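Long-range contacts in FAA hydrolase family protein (Pseudomonas aeruginosa, PDB 6J5Y), which probably hydrolyses fumarylpyruvate to fumarate and pyruvate in an active site that holds a divalent metal ion, here manganese: residues Q100-V105 with W178-T183; H80-L85 with D113-D118; P22-Y27 with E192-D197. All coordinates share one frame; numbering follows the deposited sequence.

Contact 1 of 3, residues Q100-V105 with W178-T183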
loop_
_atom_site.group_PDB
_atom_site.type_symbol
_atom_site.label_atom_id
_atom_site.label_comp_id
_atom_site.label_asym_id
_atom_site.label_seq_id
_atom_site.Cartn_x
_atom_site.Cartn_y
_atom_site.Cartn_z
ATOM N N GLN A 100 21.973 -0.683 4.952
ATOM C CA GLN A 100 21.533 -2.111 5.004
ATOM C C GLN A 100 19.996 -2.215 4.972
ATOM O O GLN A 100 19.494 -3.350 5.076
ATOM C CB GLN A 100 22.091 -2.816 6.245
ATOM C CG GLN A 100 21.647 -2.197 7.565
ATOM C CD GLN A 100 21.780 -3.141 8.734
ATOM O OE1 GLN A 100 22.782 -3.137 9.471
ATOM N NE2 GLN A 100 20.755 -3.957 8.927
ATOM N N ALA A 101 19.272 -1.100 4.845
ATOM C CA ALA A 101 17.802 -1.030 5.050
ATOM C C ALA A 101 17.073 -1.937 4.050
ATOM O O ALA A 101 16.220 -2.726 4.456
ATOM C CB ALA A 101 17.347 0.394 4.928
ATOM N N GLU A 102 17.406 -1.840 2.770
ATOM C CA GLU A 102 16.761 -2.654 1.707
ATOM C C GLU A 102 17.044 -4.135 1.916
ATOM O O GLU A 102 16.239 -4.945 1.442
ATOM C CB GLU A 102 17.261 -2.256 0.333
ATOM C CG GLU A 102 16.473 -1.110 -0.240
ATOM C CD GLU A 102 17.198 -0.425 -1.372
ATOM O OE1 GLU A 102 16.542 -0.113 -2.361
ATOM O OE2 GLU A 102 18.428 -0.214 -1.243
ATOM N N GLU A 103 18.125 -4.481 2.619
ATOM C CA GLU A 103 18.450 -5.891 2.932
ATOM C C GLU A 103 17.357 -6.477 3.842
ATOM O O GLU A 103 17.216 -7.733 3.871
ATOM C CB GLU A 103 19.825 -6.024 3.580
ATOM C CG GLU A 103 20.301 -7.463 3.666
ATOM C CD GLU A 103 20.369 -8.048 5.066
ATOM O OE1 GLU A 103 21.271 -7.642 5.835
ATOM O OE2 GLU A 103 19.540 -8.930 5.383
ATOM N N HIS A 104 16.572 -5.636 4.528
ATOM C CA HIS A 104 15.470 -6.115 5.418
ATOM C C HIS A 104 14.216 -6.435 4.597
ATOM O O HIS A 104 13.281 -7.029 5.163
ATOM C CB HIS A 104 15.192 -5.096 6.536
ATOM C CG HIS A 104 16.335 -5.048 7.493
ATOM N ND1 HIS A 104 16.242 -5.511 8.800
ATOM C CD2 HIS A 104 17.626 -4.683 7.300
ATOM C CE1 HIS A 104 17.426 -5.386 9.387
ATOM N NE2 HIS A 104 18.299 -4.889 8.481
ATOM N N VAL A 105 14.189 -6.053 3.320
ATOM C CA VAL A 105 12.987 -6.213 2.455
ATOM C C VAL A 105 13.106 -7.549 1.738
ATOM O O VAL A 105 13.955 -7.663 0.842
ATOM C CB VAL A 105 12.822 -5.044 1.478
ATOM C CG1 VAL A 105 11.642 -5.251 0.551
ATOM C CG2 VAL A 105 12.688 -3.722 2.217
ATOM N N TRP A 178 10.942 9.736 0.328
ATOM C CA TRP A 178 11.703 8.702 1.074
ATOM C C TRP A 178 11.659 7.399 0.275
ATOM O O TRP A 178 10.613 6.775 0.215
ATOM C CB TRP A 178 11.173 8.525 2.500
ATOM C CG TRP A 178 11.416 9.704 3.393
ATOM C CD1 TRP A 178 12.308 10.730 3.228
ATOM C CD2 TRP A 178 10.756 9.951 4.639
ATOM N NE1 TRP A 178 12.244 11.595 4.283
ATOM C CE2 TRP A 178 11.287 11.159 5.155
ATOM C CE3 TRP A 178 9.764 9.278 5.357
ATOM C CZ2 TRP A 178 10.866 11.690 6.373
ATOM C CZ3 TRP A 178 9.354 9.803 6.560
ATOM C CH2 TRP A 178 9.883 11.003 7.043
ATOM N N SER A 179 12.780 7.029 -0.333
ATOM C CA SER A 179 12.991 5.730 -1.022
ATOM C C SER A 179 12.588 4.580 -0.092
ATOM O O SER A 179 12.442 4.804 1.125
ATOM C CB SER A 179 14.444 5.608 -1.423
ATOM O OG SER A 179 15.277 5.522 -0.261
ATOM N N VAL A 180 12.502 3.362 -0.617
ATOM C CA VAL A 180 12.245 2.156 0.207
ATOM C C VAL A 180 13.224 2.159 1.384
ATOM O O VAL A 180 12.784 1.925 2.538
ATOM C CB VAL A 180 12.337 0.866 -0.629
ATOM C CG1 VAL A 180 12.345 -0.358 0.276
ATOM C CG2 VAL A 180 11.197 0.783 -1.638
ATOM N N ALA A 181 14.510 2.375 1.111
ATOM C CA ALA A 181 15.609 2.299 2.102
ATOM C C ALA A 181 15.400 3.332 3.208
ATOM O O ALA A 181 15.538 2.991 4.364
ATOM C CB ALA A 181 16.942 2.517 1.411
ATOM N N GLU A 182 15.121 4.571 2.832
ATOM C CA GLU A 182 14.785 5.658 3.775
ATOM C C GLU A 182 13.530 5.318 4.602
ATOM O O GLU A 182 13.539 5.597 5.827
ATOM C CB GLU A 182 14.566 6.932 2.976
ATOM C CG GLU A 182 15.850 7.608 2.553
ATOM C CD GLU A 182 15.636 8.607 1.437
ATOM O OE1 GLU A 182 15.019 8.229 0.433
ATOM O OE2 GLU A 182 16.055 9.755 1.585
ATOM N N THR A 183 12.460 4.824 3.970
ATOM C CA THR A 183 11.168 4.561 4.672
ATOM C C THR A 183 11.407 3.459 5.709
ATOM O O THR A 183 10.883 3.553 6.824
ATOM C CB THR A 183 10.005 4.257 3.708
ATOM O OG1 THR A 183 10.232 3.031 3.019
ATOM C CG2 THR A 183 9.770 5.342 2.686
HETATM O O HOH W 1 15.671 2.366 -1.671
#

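Contact 2 of 3, residues H80-L85 with D113-D118. With MN (manganese (II) ion), chain C; PYR (pyruvic acid), chain B.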
loop_
_atom_site.group_PDB
_atom_site.type_symbol
_atom_site.label_atom_id
_atom_site.label_comp_id
_atom_site.label_asym_id
_atom_site.label_seq_id
_atom_site.Cartn_x
_atom_site.Cartn_y
_atom_site.Cartn_z
ATOM N N HIS A 80 -11.627 6.573 -2.759
ATOM C CA HIS A 80 -10.424 6.794 -3.597
ATOM C C HIS A 80 -9.558 5.544 -3.734
ATOM O O HIS A 80 -9.300 4.836 -2.735
ATOM C CB HIS A 80 -9.580 7.958 -3.089
ATOM C CG HIS A 80 -10.128 9.286 -3.486
ATOM N ND1 HIS A 80 -9.306 10.344 -3.837
ATOM C CD2 HIS A 80 -11.396 9.720 -3.627
ATOM C CE1 HIS A 80 -10.053 11.401 -4.142
ATOM N NE2 HIS A 80 -11.338 11.037 -4.041
ATOM N N TYR A 81 -9.109 5.310 -4.966
ATOM C CA TYR A 81 -7.991 4.396 -5.292
ATOM C C TYR A 81 -6.693 5.155 -5.019
ATOM O O TYR A 81 -6.713 6.406 -5.092
ATOM C CB TYR A 81 -8.038 3.947 -6.752
ATOM C CG TYR A 81 -7.995 5.092 -7.729
ATOM C CD1 TYR A 81 -6.795 5.696 -8.070
ATOM C CD2 TYR A 81 -9.159 5.614 -8.258
ATOM C CE1 TYR A 81 -6.754 6.783 -8.926
ATOM C CE2 TYR A 81 -9.126 6.674 -9.153
ATOM C CZ TYR A 81 -7.922 7.263 -9.488
ATOM O OH TYR A 81 -7.886 8.325 -10.347
ATOM N N GLU A 82 -5.638 4.415 -4.671
ATOM C CA GLU A 82 -4.235 4.906 -4.603
ATOM C C GLU A 82 -3.289 3.745 -4.921
ATOM O O GLU A 82 -3.175 2.859 -4.029
ATOM C CB GLU A 82 -3.896 5.381 -3.187
ATOM C CG GLU A 82 -4.701 6.556 -2.658
ATOM C CD GLU A 82 -4.171 7.133 -1.351
ATOM O OE1 GLU A 82 -3.221 6.576 -0.808
ATOM O OE2 GLU A 82 -4.736 8.114 -0.855
ATOM N N ILE A 83 -2.620 3.719 -6.092
ATOM C CA ILE A 83 -1.669 2.613 -6.431
ATOM C C ILE A 83 -0.371 2.842 -5.649
ATOM O O ILE A 83 0.030 4.019 -5.495
ATOM C CB ILE A 83 -1.449 2.488 -7.952
ATOM C CG1 ILE A 83 -0.882 1.124 -8.330
ATOM C CG2 ILE A 83 -0.595 3.613 -8.498
ATOM C CD1 ILE A 83 -1.787 -0.035 -7.978
ATOM N N GLU A 84 0.260 1.774 -5.142
ATOM C CA GLU A 84 1.468 1.914 -4.285
ATOM C C GLU A 84 2.367 0.683 -4.456
ATOM O O GLU A 84 1.819 -0.450 -4.557
ATOM C CB GLU A 84 1.080 2.095 -2.809
ATOM C CG GLU A 84 0.008 3.137 -2.557
ATOM C CD GLU A 84 0.029 3.829 -1.197
ATOM O OE1 GLU A 84 0.909 3.496 -0.339
ATOM O OE2 GLU A 84 -0.824 4.722 -1.002
ATOM N N LEU A 85 3.682 0.912 -4.488
ATOM C CA LEU A 85 4.697 -0.142 -4.245
ATOM C C LEU A 85 4.634 -0.565 -2.775
ATOM O O LEU A 85 4.721 0.307 -1.883
ATOM C CB LEU A 85 6.093 0.354 -4.620
ATOM C CG LEU A 85 7.251 -0.590 -4.289
ATOM C CD1 LEU A 85 7.265 -1.792 -5.207
ATOM C CD2 LEU A 85 8.572 0.151 -4.365
ATOM N N ASP A 113 -4.039 1.493 -1.672
ATOM C CA ASP A 113 -4.396 2.103 -0.381
ATOM C C ASP A 113 -5.791 2.696 -0.569
ATOM O O ASP A 113 -5.905 3.935 -0.784
ATOM C CB ASP A 113 -3.294 3.068 0.062
ATOM C CG ASP A 113 -3.667 3.837 1.310
ATOM O OD1 ASP A 113 -4.637 3.410 1.991
ATOM O OD2 ASP A 113 -3.005 4.864 1.590
ATOM N N MET A 114 -6.819 1.851 -0.491
ATOM C CA MET A 114 -8.213 2.297 -0.741
ATOM C C MET A 114 -8.618 3.202 0.440
ATOM O O MET A 114 -8.109 3.022 1.567
ATOM C CB MET A 114 -9.168 1.114 -0.937
ATOM C CG MET A 114 -8.775 0.216 -2.118
ATOM S SD MET A 114 -8.684 1.126 -3.694
ATOM C CE MET A 114 -10.327 1.843 -3.775
ATOM N N THR A 115 -9.346 4.275 0.164
ATOM C CA THR A 115 -9.439 5.423 1.104
ATOM C C THR A 115 -10.875 5.952 1.122
ATOM O O THR A 115 -11.390 6.181 0.043
ATOM C CB THR A 115 -8.453 6.530 0.697
ATOM O OG1 THR A 115 -7.127 5.998 0.777
ATOM C CG2 THR A 115 -8.543 7.757 1.572
ATOM N N ARG A 116 -11.511 6.103 2.296
ATOM C CA ARG A 116 -12.773 6.880 2.409
ATOM C C ARG A 116 -12.325 8.330 2.504
ATOM O O ARG A 116 -12.070 8.762 3.614
ATOM C CB ARG A 116 -13.629 6.387 3.576
ATOM C CG ARG A 116 -14.011 4.919 3.419
ATOM C CD ARG A 116 -15.059 4.430 4.376
ATOM N NE ARG A 116 -14.562 4.221 5.725
ATOM C CZ ARG A 116 -15.174 3.481 6.636
ATOM N NH1 ARG A 116 -14.642 3.352 7.839
ATOM N NH2 ARG A 116 -16.308 2.863 6.339
ATOM N N ARG A 117 -12.103 8.987 1.366
ATOM C CA ARG A 117 -11.419 10.321 1.303
ATOM C C ARG A 117 -12.191 11.389 2.107
ATOM O O ARG A 117 -11.519 12.211 2.797
ATOM C CB ARG A 117 -11.217 10.740 -0.157
ATOM C CG ARG A 117 -10.493 12.065 -0.348
ATOM C CD ARG A 117 -9.013 11.995 -0.026
ATOM N NE ARG A 117 -8.360 11.125 -0.990
ATOM C CZ ARG A 117 -7.193 10.500 -0.832
ATOM N NH1 ARG A 117 -6.498 10.595 0.295
ATOM N NH2 ARG A 117 -6.736 9.744 -1.810
ATOM N N ASP A 118 -13.519 11.423 2.013
ATOM C CA ASP A 118 -14.397 12.356 2.788
ATOM C C ASP A 118 -14.083 12.229 4.285
ATOM O O ASP A 118 -13.760 13.282 4.922
ATOM C CB ASP A 118 -15.895 12.201 2.473
ATOM C CG ASP A 118 -16.444 10.775 2.426
ATOM O OD1 ASP A 118 -15.716 9.830 2.794
ATOM O OD2 ASP A 118 -17.604 10.615 1.995
HETATM MN MN MN C . -1.529 5.920 0.380
HETATM C C PYR B . -0.624 8.735 0.376
HETATM O O PYR B . -0.379 7.638 -0.166
HETATM O OXT PYR B . -0.054 9.794 0.022
HETATM C CA PYR B . -1.465 8.715 1.379
HETATM O O3 PYR B . -1.905 7.616 1.738
HETATM C CB PYR B . -1.917 9.918 2.155
HETATM O O HOH W 2 0.028 5.203 1.701
#

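Contact 3 of 3, residues P22-Y27 with E192-D197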
loop_
_atom_site.group_PDB
_atom_site.type_symbol
_atom_site.label_atom_id
_atom_site.label_comp_id
_atom_site.label_asym_id
_atom_site.label_seq_id
_atom_site.Cartn_x
_atom_site.Cartn_y
_atom_site.Cartn_z
ATOM N N PRO A 22 2.973 -14.551 5.584
ATOM C CA PRO A 22 2.023 -14.136 6.625
ATOM C C PRO A 22 2.228 -12.677 7.040
ATOM O O PRO A 22 3.297 -12.341 7.420
ATOM C CB PRO A 22 2.330 -15.051 7.805
ATOM C CG PRO A 22 3.760 -15.406 7.613
ATOM C CD PRO A 22 3.973 -15.449 6.116
ATOM N N VAL A 23 1.167 -11.887 6.980
ATOM C CA VAL A 23 1.234 -10.430 7.276
ATOM C C VAL A 23 1.173 -10.143 8.772
ATOM O O VAL A 23 0.327 -10.696 9.429
ATOM C CB VAL A 23 0.108 -9.691 6.549
ATOM C CG1 VAL A 23 0.121 -8.204 6.839
ATOM C CG2 VAL A 23 0.201 -9.951 5.064
ATOM N N ARG A 24 2.045 -9.259 9.236
ATOM C CA ARG A 24 2.076 -8.849 10.646
ATOM C C ARG A 24 1.460 -7.456 10.821
ATOM O O ARG A 24 0.329 -7.413 11.156
ATOM C CB ARG A 24 3.492 -8.931 11.199
ATOM C CG ARG A 24 3.589 -8.633 12.681
ATOM C CD ARG A 24 5.023 -8.710 13.131
ATOM N NE ARG A 24 5.213 -8.172 14.449
ATOM C CZ ARG A 24 5.426 -6.914 14.755
ATOM N NH1 ARG A 24 5.578 -6.583 16.019
ATOM N NH2 ARG A 24 5.459 -5.988 13.823
ATOM N N ARG A 25 2.201 -6.386 10.587
ATOM C CA ARG A 25 1.619 -5.024 10.697
ATOM C C ARG A 25 1.590 -4.408 9.298
ATOM O O ARG A 25 2.383 -4.797 8.474
ATOM C CB ARG A 25 2.423 -4.092 11.598
ATOM C CG ARG A 25 2.347 -4.420 13.077
ATOM C CD ARG A 25 2.864 -3.296 13.935
ATOM N NE ARG A 25 2.928 -3.666 15.322
ATOM C CZ ARG A 25 3.594 -3.004 16.248
ATOM N NH1 ARG A 25 4.257 -1.907 15.947
ATOM N NH2 ARG A 25 3.597 -3.449 17.480
ATOM N N VAL A 26 0.753 -3.399 9.096
ATOM C CA VAL A 26 0.685 -2.750 7.767
ATOM C C VAL A 26 0.946 -1.263 7.957
ATOM O O VAL A 26 0.165 -0.607 8.592
ATOM C CB VAL A 26 -0.607 -3.060 7.004
ATOM C CG1 VAL A 26 -0.596 -2.413 5.641
ATOM C CG2 VAL A 26 -0.801 -4.556 6.888
ATOM N N TYR A 27 2.097 -0.845 7.472
ATOM C CA TYR A 27 2.551 0.554 7.595
ATOM C C TYR A 27 2.297 1.180 6.245
ATOM O O TYR A 27 2.466 0.474 5.235
ATOM C CB TYR A 27 4.026 0.628 7.970
ATOM C CG TYR A 27 4.362 0.134 9.354
ATOM C CD1 TYR A 27 4.023 0.873 10.474
ATOM C CD2 TYR A 27 4.964 -1.094 9.544
ATOM C CE1 TYR A 27 4.340 0.442 11.752
ATOM C CE2 TYR A 27 5.306 -1.529 10.812
ATOM C CZ TYR A 27 4.974 -0.775 11.924
ATOM O OH TYR A 27 5.306 -1.231 13.167
ATOM N N GLU A 192 9.782 -1.221 16.245
ATOM C CA GLU A 192 10.652 -2.362 15.877
ATOM C C GLU A 192 10.033 -3.066 14.663
ATOM O O GLU A 192 8.957 -3.641 14.782
ATOM C CB GLU A 192 10.814 -3.346 17.030
ATOM C CG GLU A 192 11.773 -4.460 16.682
ATOM C CD GLU A 192 11.944 -5.503 17.765
ATOM O OE1 GLU A 192 11.215 -5.428 18.774
ATOM O OE2 GLU A 192 12.761 -6.400 17.576
ATOM N N LEU A 193 10.707 -3.070 13.517
ATOM C CA LEU A 193 10.158 -3.796 12.353
ATOM C C LEU A 193 10.374 -5.286 12.609
ATOM O O LEU A 193 11.292 -5.636 13.344
ATOM C CB LEU A 193 10.817 -3.317 11.060
ATOM C CG LEU A 193 10.653 -1.830 10.773
ATOM C CD1 LEU A 193 11.240 -1.483 9.412
ATOM C CD2 LEU A 193 9.190 -1.404 10.857
ATOM N N ARG A 194 9.473 -6.113 12.119
ATOM C CA ARG A 194 9.558 -7.586 12.310
ATOM C C ARG A 194 9.207 -8.254 10.996
ATOM O O ARG A 194 8.546 -7.649 10.143
ATOM C CB ARG A 194 8.590 -8.036 13.416
ATOM C CG ARG A 194 8.916 -7.484 14.793
ATOM C CD ARG A 194 10.193 -8.042 15.372
ATOM N NE ARG A 194 10.030 -9.472 15.591
ATOM C CZ ARG A 194 10.985 -10.382 15.464
ATOM N NH1 ARG A 194 12.191 -10.047 15.038
ATOM N NH2 ARG A 194 10.711 -11.651 15.706
ATOM N N PRO A 195 9.581 -9.544 10.820
ATOM C CA PRO A 195 9.206 -10.274 9.618
ATOM C C PRO A 195 7.677 -10.304 9.534
ATOM O O PRO A 195 7.042 -10.454 10.566
ATOM C CB PRO A 195 9.844 -11.665 9.782
ATOM C CG PRO A 195 10.946 -11.436 10.796
ATOM C CD PRO A 195 10.418 -10.353 11.726
ATOM N N GLY A 196 7.135 -10.119 8.325
ATOM C CA GLY A 196 5.685 -10.099 8.075
ATOM C C GLY A 196 5.157 -8.695 7.877
ATOM O O GLY A 196 4.056 -8.564 7.320
ATOM N N ASP A 197 5.874 -7.683 8.372
ATOM C CA ASP A 197 5.425 -6.275 8.274
ATOM C C ASP A 197 5.382 -5.895 6.793
ATOM O O ASP A 197 6.262 -6.382 6.012
ATOM C CB ASP A 197 6.327 -5.329 9.066
ATOM C CG ASP A 197 6.172 -5.354 10.574
ATOM O OD1 ASP A 197 5.264 -6.066 11.096
ATOM O OD2 ASP A 197 7.010 -4.696 11.234
HETATM O O HOH W 3 6.482 -3.457 13.247
#

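Contact 1 of 3, residues Q100-V105 with W178-T183
V180 and A181, at the start of helix 180-190, pack across the junction where helix 98-101 passes through a 3-10 turn into strand 105-116, touching A101, E102 and V105. S179, just before them, caps the helix: E182 N donates to S179 OG, while S179 N and OG reach E182 OE1 from opposite faces of its carboxylate, N at 2.7 Å. V180 comes next. Its CG1, anti to the backbone N (chi1 169°), extends toward V105 and meets the CG2 branch at 3.9 Å, the two valines lying at a slant to one another, and the same methyl is 4.2 Å from E102 CG. A181 follows and comes closest to A101: its carbonyl O is only 3.2 Å from A101 CB, and the two CB atoms stand 4.1 Å apart. A181 CB also rests 4.0 Å from E102 CG. A181 N donates to a water that makes a weak bond back to E102 OE1, while E102 OE2 is held by R155 in a salt bridge. One step on, T183 turns its hydroxyl back to V180 O, at 2.8 Å from OG1. The arrangement is that of a capping-box helix start, whose first turn packs V180 and A181 on the helix-to-strand junction at 101-105.

Contact 2 of 3, residues H80-L85 with D113-D118
H80 and T115 pair through two backbone hydrogen bonds, H80 N to T115 O at 2.8 Å and T115 N to H80 O at 3.0 Å, where antiparallel strands 79-89 and 105-116 of the FAH fold carry the Glu-Glu-Asp metal site. E82 and E84 both put CG beside the backbone N and run on extended, which brings E82 OE1 (2.2 Å) and E84 OE2 (2.0 Å) to the manganese. D113 swings the other way, with CG anti to its backbone N (chi1 174°), and supplies OD2. Two pyruvate oxygens and a water complete six ligands. Second-shell partners fix the carboxylates: K54 and K134 hold D113, and G202 N holds E84 OE1. M114 bends at chi2 and chi3, folding SD and CE back onto H80 O and Y81 CA. R117 bends too (chi2 72°, chi3 66°): its CB lies over one face of the H80 ring, a CH-pi contact 3.8 Å from the centroid, while its guanidinium stands nearly at a right angle to that ring and comes almost coplanar with the E82 carboxylate. R117 NH2 forms a salt bridge with E82 OE2 at 2.8 Å, meeting the anti lone pair of the oxygen that does not bind the manganese.

Contact 3 of 3, residues P22-Y27 with E192-D197
R24 stretches alongside D197 and joins it in a salt bridge that closes 22-27 over 192-197. Fully extended from CG to NE, with CG anti to the backbone N (chi1 -175°), R24 runs along the loop until NH2 lands 2.7 Å from D197 OD1. That oxygen sits in the guanidinium plane and offers its syn lone pair, although the two flat groups are turned 45° from each other. The same OD1 accepts a second bond, from R25 N at 3.1 Å, which arrives on the anti side and out of the carboxylate plane. D197 OD2 takes R194 N from above the plane, so three N-H donors help fix the rotation of this carboxylate, and OD2 also faces the edge of the Y27 ring, 3.6 Å from CE2. A water close to OD2 accepts from R24 NH2 and Y27 OH and donates to E192 O.

The loop it belongs to is a type II beta turn from R194 to D197, leading into strand 198-200, which runs parallel to strand 26-30 in the large mixed sheet. G196 takes the third position of the turn, with positive phi (103°), and its bare CA lets P22 O approach to 3.3 Å. Its carbonyl O receives R24 N at 2.9 Å, the donor standing well above the carbonyl plane, and V23 CA adds a CH...O contact to the same oxygen.

R194 sends its charged end away from the contact, yet R194 CG lies over the centre of one face of the R24 guanidinium, 3.5 Å from R24 CZ, and the two guanidinium planes are nearly perpendicular. Deeper in, L193 turns CD2 back to Y27 CE2 at 3.9 Å, while L187 of helix 180-190 touches both side chains.

Contact 2 holds the three metal-binding carboxylates of the pocket, and the other two are set back from it: the V180 side chain of contact 1 is about 14 Å from the manganese and from the pyruvate, the Y27 side chain of contact 3 about 11 Å from each. Segment 100-105 runs into strand 105-116, which ends in contact 2, and V180 CG2 meets L85 CD2 at 3.8 Å, although the two centres are about 23 Å apart. Contact 3 touches neither, with nearest atoms about 6 Å from contact 1 and 7 Å from contact 2. Helix 180-190 bridges 1 and 3, starting at V180 and packing against L193. Contacts 2 and 3 reach the same mixed sheet, in which strand 198-200 pairs with both 26-30 and 79-89.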